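Local coordinates for protein methyltransferase FkbM (PDB 2PY6) that probably transfers methyl groups to a substrate that is not known, at residues T214-S219 against F338-I343; Y390-R395 against T404-Y409. All blocks are in the same frame, centred on the assembly; numbering follows the deposited sequence.

Contact 1: T214-S219 against F338-I343; sequences TLYFRS and FIKMDI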
loop_
_atom_site.group_PDB
_atom_site.type_symbol
_atom_site.label_atom_id
_atom_site.label_comp_id
_atom_site.label_asym_id
_atom_site.label_seq_id
_atom_site.Cartn_x
_atom_site.Cartn_y
_atom_site.Cartn_z
ATOM N N THR A 214 -6.664 22.622 9.969
ATOM C CA THR A 214 -7.289 23.849 10.404
ATOM C C THR A 214 -6.323 25.024 10.470
ATOM O O THR A 214 -6.722 26.130 10.833
ATOM C CB THR A 214 -7.957 23.616 11.809
ATOM O OG1 THR A 214 -6.964 23.381 12.812
ATOM C CG2 THR A 214 -8.872 22.449 11.742
ATOM N N LEU A 215 -5.055 24.792 10.107
ATOM C CA LEU A 215 -4.058 25.850 10.148
ATOM C C LEU A 215 -4.465 26.989 9.219
ATOM O O LEU A 215 -4.820 26.725 8.101
ATOM C CB LEU A 215 -2.694 25.272 9.722
ATOM C CG LEU A 215 -1.417 26.117 9.734
ATOM C CD1 LEU A 215 -1.004 26.624 11.107
ATOM C CD2 LEU A 215 -0.334 25.237 9.164
ATOM N N TYR A 216 -4.435 28.214 9.742
ATOM C CA TYR A 216 -4.691 29.504 9.076
ATOM C C TYR A 216 -6.127 29.844 8.784
ATOM O O TYR A 216 -6.527 30.969 9.027
ATOM C CB TYR A 216 -3.915 29.677 7.744
ATOM C CG TYR A 216 -2.458 29.297 7.787
ATOM C CD1 TYR A 216 -1.584 29.860 8.724
ATOM C CD2 TYR A 216 -1.931 28.431 6.846
ATOM C CE1 TYR A 216 -0.227 29.522 8.733
ATOM C CE2 TYR A 216 -0.580 28.068 6.875
ATOM C CZ TYR A 216 0.261 28.609 7.804
ATOM O OH TYR A 216 1.598 28.220 7.808
ATOM N N PHE A 217 -6.871 28.876 8.218
ATOM C CA PHE A 217 -8.207 29.095 7.684
ATOM C C PHE A 217 -9.355 28.660 8.574
ATOM O O PHE A 217 -10.463 29.163 8.392
ATOM C CB PHE A 217 -8.298 28.426 6.310
ATOM C CG PHE A 217 -7.289 28.971 5.319
ATOM C CD1 PHE A 217 -7.439 30.254 4.792
ATOM C CD2 PHE A 217 -6.169 28.238 4.972
ATOM C CE1 PHE A 217 -6.490 30.803 3.917
ATOM C CE2 PHE A 217 -5.214 28.764 4.098
ATOM C CZ PHE A 217 -5.385 30.054 3.564
ATOM N N ARG A 218 -9.077 27.743 9.528
ATOM C CA ARG A 218 -10.071 27.210 10.463
ATOM C C ARG A 218 -9.631 27.334 11.888
ATOM O O ARG A 218 -9.974 26.469 12.668
ATOM C CB ARG A 218 -10.449 25.740 10.083
ATOM C CG ARG A 218 -10.806 25.763 8.625
ATOM C CD ARG A 218 -11.461 24.660 7.906
ATOM N NE ARG A 218 -10.545 23.652 7.518
ATOM C CZ ARG A 218 -10.744 22.734 6.581
ATOM N NH1 ARG A 218 -11.843 22.641 5.850
ATOM N NH2 ARG A 218 -9.772 21.884 6.362
ATOM N N SER A 219 -8.988 28.459 12.258
ATOM C CA SER A 219 -8.457 28.650 13.619
ATOM C C SER A 219 -9.474 28.923 14.725
ATOM O O SER A 219 -9.137 28.836 15.911
ATOM C CB SER A 219 -7.464 29.818 13.647
ATOM O OG SER A 219 -8.104 31.080 13.511
ATOM N N PHE A 338 -5.231 39.812 4.019
ATOM C CA PHE A 338 -4.711 38.688 4.778
ATOM C C PHE A 338 -3.272 38.391 4.402
ATOM O O PHE A 338 -2.932 38.334 3.214
ATOM C CB PHE A 338 -5.597 37.455 4.492
ATOM C CG PHE A 338 -5.195 36.206 5.223
ATOM C CD1 PHE A 338 -4.987 36.217 6.607
ATOM C CD2 PHE A 338 -5.138 34.997 4.561
ATOM C CE1 PHE A 338 -4.645 35.087 7.287
ATOM C CE2 PHE A 338 -4.790 33.837 5.242
ATOM C CZ PHE A 338 -4.545 33.876 6.609
ATOM N N ILE A 339 -2.418 38.258 5.417
ATOM C CA ILE A 339 -1.040 37.808 5.221
ATOM C C ILE A 339 -0.797 36.513 6.040
ATOM O O ILE A 339 -0.893 36.490 7.284
ATOM C CB ILE A 339 0.039 38.890 5.534
ATOM C CG1 ILE A 339 -0.178 40.142 4.678
ATOM C CG2 ILE A 339 1.483 38.333 5.260
ATOM C CD1 ILE A 339 0.563 41.352 5.152
ATOM N N LYS A 340 -0.558 35.434 5.302
ATOM C CA LYS A 340 -0.171 34.150 5.855
ATOM C C LYS A 340 1.340 34.126 5.707
ATOM O O LYS A 340 1.856 34.524 4.638
ATOM C CB LYS A 340 -0.816 33.002 5.079
ATOM C CG LYS A 340 -0.184 31.575 5.387
ATOM C CD LYS A 340 0.977 31.289 4.424
ATOM C CE LYS A 340 1.593 30.009 4.586
ATOM N NZ LYS A 340 2.181 29.635 3.303
HETATM N N MSE A 341 2.049 33.684 6.745
HETATM C CA MSE A 341 3.503 33.654 6.727
HETATM C C MSE A 341 4.055 32.408 7.407
HETATM O O MSE A 341 3.785 32.153 8.602
HETATM C CB MSE A 341 4.080 34.885 7.409
HETATM C CG MSE A 341 5.587 35.049 7.206
HETATM SE SE MSE A 341 6.365 36.577 8.029
HETATM C CE MSE A 341 5.756 37.838 6.890
ATOM N N ASP A 342 4.830 31.643 6.632
ATOM C CA ASP A 342 5.570 30.505 7.129
ATOM C C ASP A 342 6.807 30.360 6.244
ATOM O O ASP A 342 6.743 29.694 5.214
ATOM C CB ASP A 342 4.754 29.231 7.059
ATOM C CG ASP A 342 5.488 28.027 7.643
ATOM O OD1 ASP A 342 6.547 28.166 8.308
ATOM O OD2 ASP A 342 4.989 26.926 7.419
ATOM N N ILE A 343 7.923 30.957 6.667
ATOM C CA ILE A 343 9.155 30.956 5.852
ATOM C C ILE A 343 10.382 30.415 6.554
ATOM O O ILE A 343 10.425 30.345 7.776
ATOM C CB ILE A 343 9.405 32.390 5.252
ATOM C CG1 ILE A 343 9.656 33.438 6.338
ATOM C CG2 ILE A 343 8.165 32.803 4.436
ATOM C CD1 ILE A 343 10.225 34.773 5.827
HETATM O O HOH W 1 2.525 26.122 6.380
#
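The Tyr216 ring lies between two aliphatic groups. Lys340 CG sits over the centre of one face, 3.7 Å from the ring centroid and 4° off the normal. Leu215 CG covers the opposite face. A water lies at the ring edge, in its plane. It is hydrogen-bonded to Tyr216 OH at 2.7 Å and donates to Asp342 OD2 at 2.8 Å. Tyr216 OH also touches Asp342 CB at 3.4 Å. The lysine chain bends at chi2 (-90°), and its CE runs on toward the phenol end, 3.7 Å from Tyr216 OH. Its NZ goes on to a salt bridge with Asp232 and a hydrogen bond to Gly234 O. Strand 338-341 is a central parallel strand of the Rossmann-like sheet, as in class I methyltransferases. Segment 214-219 is a loop laid over one face of that sheet. With an alanine at Tyr216, the lysine methylenes would probably lose the ring that covers them, and the water its phenol partner. At the start of the strand, Phe217 CE1 meets Phe338 CE2 obliquely at 3.7 Å, with the ring planes 66° apart. Tyr216 CB packs on a face of the Phe217 ring, toward its rim. Leu244 and Val247 of helix 239-248 also touch Phe217.

Contact 2: Y390-R395 against T404-Y409; sequences YQIGLR and TCLYFY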
loop_
_atom_site.group_PDB
_atom_site.type_symbol
_atom_site.label_atom_id
_atom_site.label_comp_id
_atom_site.label_asym_id
_atom_site.label_seq_id
_atom_site.Cartn_x
_atom_site.Cartn_y
_atom_site.Cartn_z
ATOM N N TYR A 390 -4.235 45.754 16.968
ATOM C CA TYR A 390 -4.551 44.360 16.662
ATOM C C TYR A 390 -4.938 43.566 17.907
ATOM O O TYR A 390 -4.419 43.803 18.991
ATOM C CB TYR A 390 -3.358 43.622 16.086
ATOM C CG TYR A 390 -3.122 43.679 14.604
ATOM C CD1 TYR A 390 -4.038 43.141 13.716
ATOM C CD2 TYR A 390 -1.913 44.161 14.086
ATOM C CE1 TYR A 390 -3.787 43.123 12.343
ATOM C CE2 TYR A 390 -1.659 44.159 12.727
ATOM C CZ TYR A 390 -2.595 43.618 11.855
ATOM O OH TYR A 390 -2.329 43.596 10.508
ATOM N N GLN A 391 -5.857 42.628 17.727
ATOM C CA GLN A 391 -6.153 41.631 18.743
ATOM C C GLN A 391 -5.233 40.454 18.370
ATOM O O GLN A 391 -4.898 40.289 17.194
ATOM C CB GLN A 391 -7.599 41.200 18.687
ATOM C CG GLN A 391 -8.553 42.340 18.964
ATOM C CD GLN A 391 -9.874 41.859 19.461
ATOM O OE1 GLN A 391 -10.844 41.846 18.713
ATOM N NE2 GLN A 391 -9.915 41.387 20.714
ATOM N N ILE A 392 -4.842 39.644 19.353
ATOM C CA ILE A 392 -3.901 38.569 19.126
ATOM C C ILE A 392 -4.417 37.235 19.687
ATOM O O ILE A 392 -4.968 37.166 20.795
ATOM C CB ILE A 392 -2.513 38.871 19.789
ATOM C CG1 ILE A 392 -2.053 40.291 19.493
ATOM C CG2 ILE A 392 -1.470 37.803 19.337
ATOM C CD1 ILE A 392 -0.768 40.695 20.222
ATOM N N GLY A 393 -4.234 36.181 18.906
ATOM C CA GLY A 393 -4.572 34.813 19.339
ATOM C C GLY A 393 -3.413 33.894 19.017
ATOM O O GLY A 393 -2.449 34.309 18.345
ATOM N N LEU A 394 -3.507 32.639 19.482
ATOM C CA LEU A 394 -2.471 31.665 19.229
ATOM C C LEU A 394 -3.073 30.277 19.225
ATOM O O LEU A 394 -3.784 29.924 20.141
ATOM C CB LEU A 394 -1.425 31.743 20.340
ATOM C CG LEU A 394 -0.186 30.849 20.280
ATOM C CD1 LEU A 394 0.778 31.346 19.185
ATOM C CD2 LEU A 394 0.507 30.893 21.655
ATOM N N ARG A 395 -2.789 29.495 18.195
ATOM C CA ARG A 395 -3.218 28.081 18.152
ATOM C C ARG A 395 -2.017 27.220 17.771
ATOM O O ARG A 395 -1.123 27.686 17.083
ATOM C CB ARG A 395 -4.335 27.819 17.124
ATOM C CG ARG A 395 -5.666 28.483 17.413
ATOM C CD ARG A 395 -6.370 27.943 18.656
ATOM N NE ARG A 395 -7.585 28.716 18.943
ATOM C CZ ARG A 395 -7.694 29.751 19.775
ATOM N NH1 ARG A 395 -6.679 30.221 20.477
ATOM N NH2 ARG A 395 -8.863 30.332 19.917
ATOM N N THR A 404 2.836 26.088 15.498
ATOM C CA THR A 404 2.297 26.983 16.472
ATOM C C THR A 404 2.172 28.257 15.622
ATOM O O THR A 404 3.103 28.623 14.938
ATOM C CB THR A 404 3.281 27.179 17.643
ATOM O OG1 THR A 404 3.519 25.914 18.258
ATOM C CG2 THR A 404 2.719 28.120 18.649
ATOM N N CYS A 405 1.003 28.883 15.608
ATOM C CA CYS A 405 0.747 30.012 14.768
ATOM C C CYS A 405 0.077 31.155 15.505
ATOM O O CYS A 405 -0.899 30.949 16.201
ATOM C CB CYS A 405 -0.199 29.538 13.647
ATOM S SG CYS A 405 -0.482 30.739 12.346
ATOM N N LEU A 406 0.582 32.366 15.313
ATOM C CA LEU A 406 -0.003 33.582 15.877
ATOM C C LEU A 406 -1.038 34.093 14.914
ATOM O O LEU A 406 -0.829 34.021 13.712
ATOM C CB LEU A 406 1.040 34.679 16.023
ATOM C CG LEU A 406 2.024 34.564 17.182
ATOM C CD1 LEU A 406 3.354 35.207 16.896
ATOM C CD2 LEU A 406 1.348 35.119 18.453
ATOM N N TYR A 407 -2.149 34.591 15.452
ATOM C CA TYR A 407 -3.195 35.238 14.667
ATOM C C TYR A 407 -3.371 36.659 15.160
ATOM O O TYR A 407 -3.368 36.904 16.363
ATOM C CB TYR A 407 -4.505 34.495 14.799
ATOM C CG TYR A 407 -4.408 33.104 14.236
ATOM C CD1 TYR A 407 -4.665 32.877 12.890
ATOM C CD2 TYR A 407 -4.003 32.032 15.018
ATOM C CE1 TYR A 407 -4.567 31.623 12.358
ATOM C CE2 TYR A 407 -3.901 30.761 14.481
ATOM C CZ TYR A 407 -4.168 30.568 13.150
ATOM O OH TYR A 407 -4.118 29.310 12.578
ATOM N N PHE A 408 -3.462 37.583 14.215
ATOM C CA PHE A 408 -3.676 38.995 14.494
ATOM C C PHE A 408 -4.876 39.404 13.652
ATOM O O PHE A 408 -4.914 39.169 12.430
ATOM C CB PHE A 408 -2.486 39.835 14.055
ATOM C CG PHE A 408 -1.222 39.546 14.803
ATOM C CD1 PHE A 408 -0.393 38.502 14.409
ATOM C CD2 PHE A 408 -0.825 40.356 15.857
ATOM C CE1 PHE A 408 0.802 38.253 15.082
ATOM C CE2 PHE A 408 0.355 40.093 16.538
ATOM C CZ PHE A 408 1.156 39.040 16.156
ATOM N N TYR A 409 -5.838 40.041 14.289
ATOM C CA TYR A 409 -7.028 40.475 13.599
ATOM C C TYR A 409 -7.627 41.677 14.304
ATOM O O TYR A 409 -7.045 42.288 15.237
ATOM C CB TYR A 409 -8.038 39.297 13.573
ATOM C CG TYR A 409 -8.377 38.798 14.957
ATOM C CD1 TYR A 409 -7.587 37.835 15.594
ATOM C CD2 TYR A 409 -9.471 39.281 15.640
ATOM C CE1 TYR A 409 -7.882 37.402 16.868
ATOM C CE2 TYR A 409 -9.780 38.823 16.934
ATOM C CZ TYR A 409 -8.989 37.889 17.522
ATOM O OH TYR A 409 -9.300 37.447 18.783
ATOM O OXT TYR A 409 -8.771 41.995 13.963
HETATM O O HOH W 2 -7.290 35.998 20.155
#
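Ile392, Leu394, Leu406 and Phe408 form the apolar centre, on one face of an antiparallel beta hairpin. The hairpin ends the chain and forms one edge of the seven-stranded sheet. Strand order 3-2-1-4-5-7-6, with 404-408 antiparallel, fits the class I methyltransferase fold. Ile392 and Phe408 lie side by side and point the same way. Ile392 CG1 is 3.8 Å from Phe408 CE2, and Ile392 CG2 stands over the ring face toward its rim. Leu406 CD2 reaches both Ile392 CG2 and Leu394 CD1. Leu394 has CG anti to its own N (chi1 -178°), which carries CD1 toward strand 404-408, against Cys405 O, Leu406 CD2 and Thr404 CG2. Helix 375-386 packs on this face.

At the open end of the hairpin, the Phe408 ring turns an edge to the face of Tyr390, with centroids 5.7 Å apart and planes at 66°. Phe408 CB also rests over the Tyr390 ring, off centre. Tyr390 OH is hydrogen-bonded to Pro363 O.

The side chains of Tyr407, Arg395 and Cys405 lie on the other face. The Tyr407 ring turns an edge to Gly393 O and Leu394 CA. Its CE2 lies 4.0 Å from Arg395 CB. Arg395 NH1 is hydrogen-bonded to Leu394 O, and NH2 makes a salt bridge to Asp183.

Six backbone hydrogen bonds join the two segments in reciprocal pairs, Gly393 with Tyr407 and Arg395 with Cys405 among them. Cys405 N approaches Arg395 O nearly along the C=O axis, whereas Tyr407 N comes from above the carbonyl plane of Gly393. The last pair binds Gln391 to the C-terminal Tyr409, with Gln391 N to Tyr409 O at 2.8 Å. Gln391 CB lies over the Tyr409 ring, 3.9 Å from its centroid. Tyr409 OH donates at 2.8 Å to a water, which in turn donates to Ile392 O at 2.7 Å.

In the fold
Both contacts reach one seven-stranded sheet, and their centres are about 10 Å apart. Contact 1 closes before contact 2 opens along the chain. Contact 1 uses the central strand 338-341. Contact 2 is the hairpin of strands 392-396 and 404-408, with strand 364-368 lying between 338-341 and 404-408. The loop 214-219 bridges the two. Tyr407 OH probably accepts a hydrogen bond from Tyr216 N, at 3.1 Å. Ser219 CB packs on Tyr407 CZ, and Tyr216 CE1 on Cys405 SG. The loop that leads into strand 229-233 is thus held against the central strand and the C-terminal hairpin of the probable methyltransferase domain.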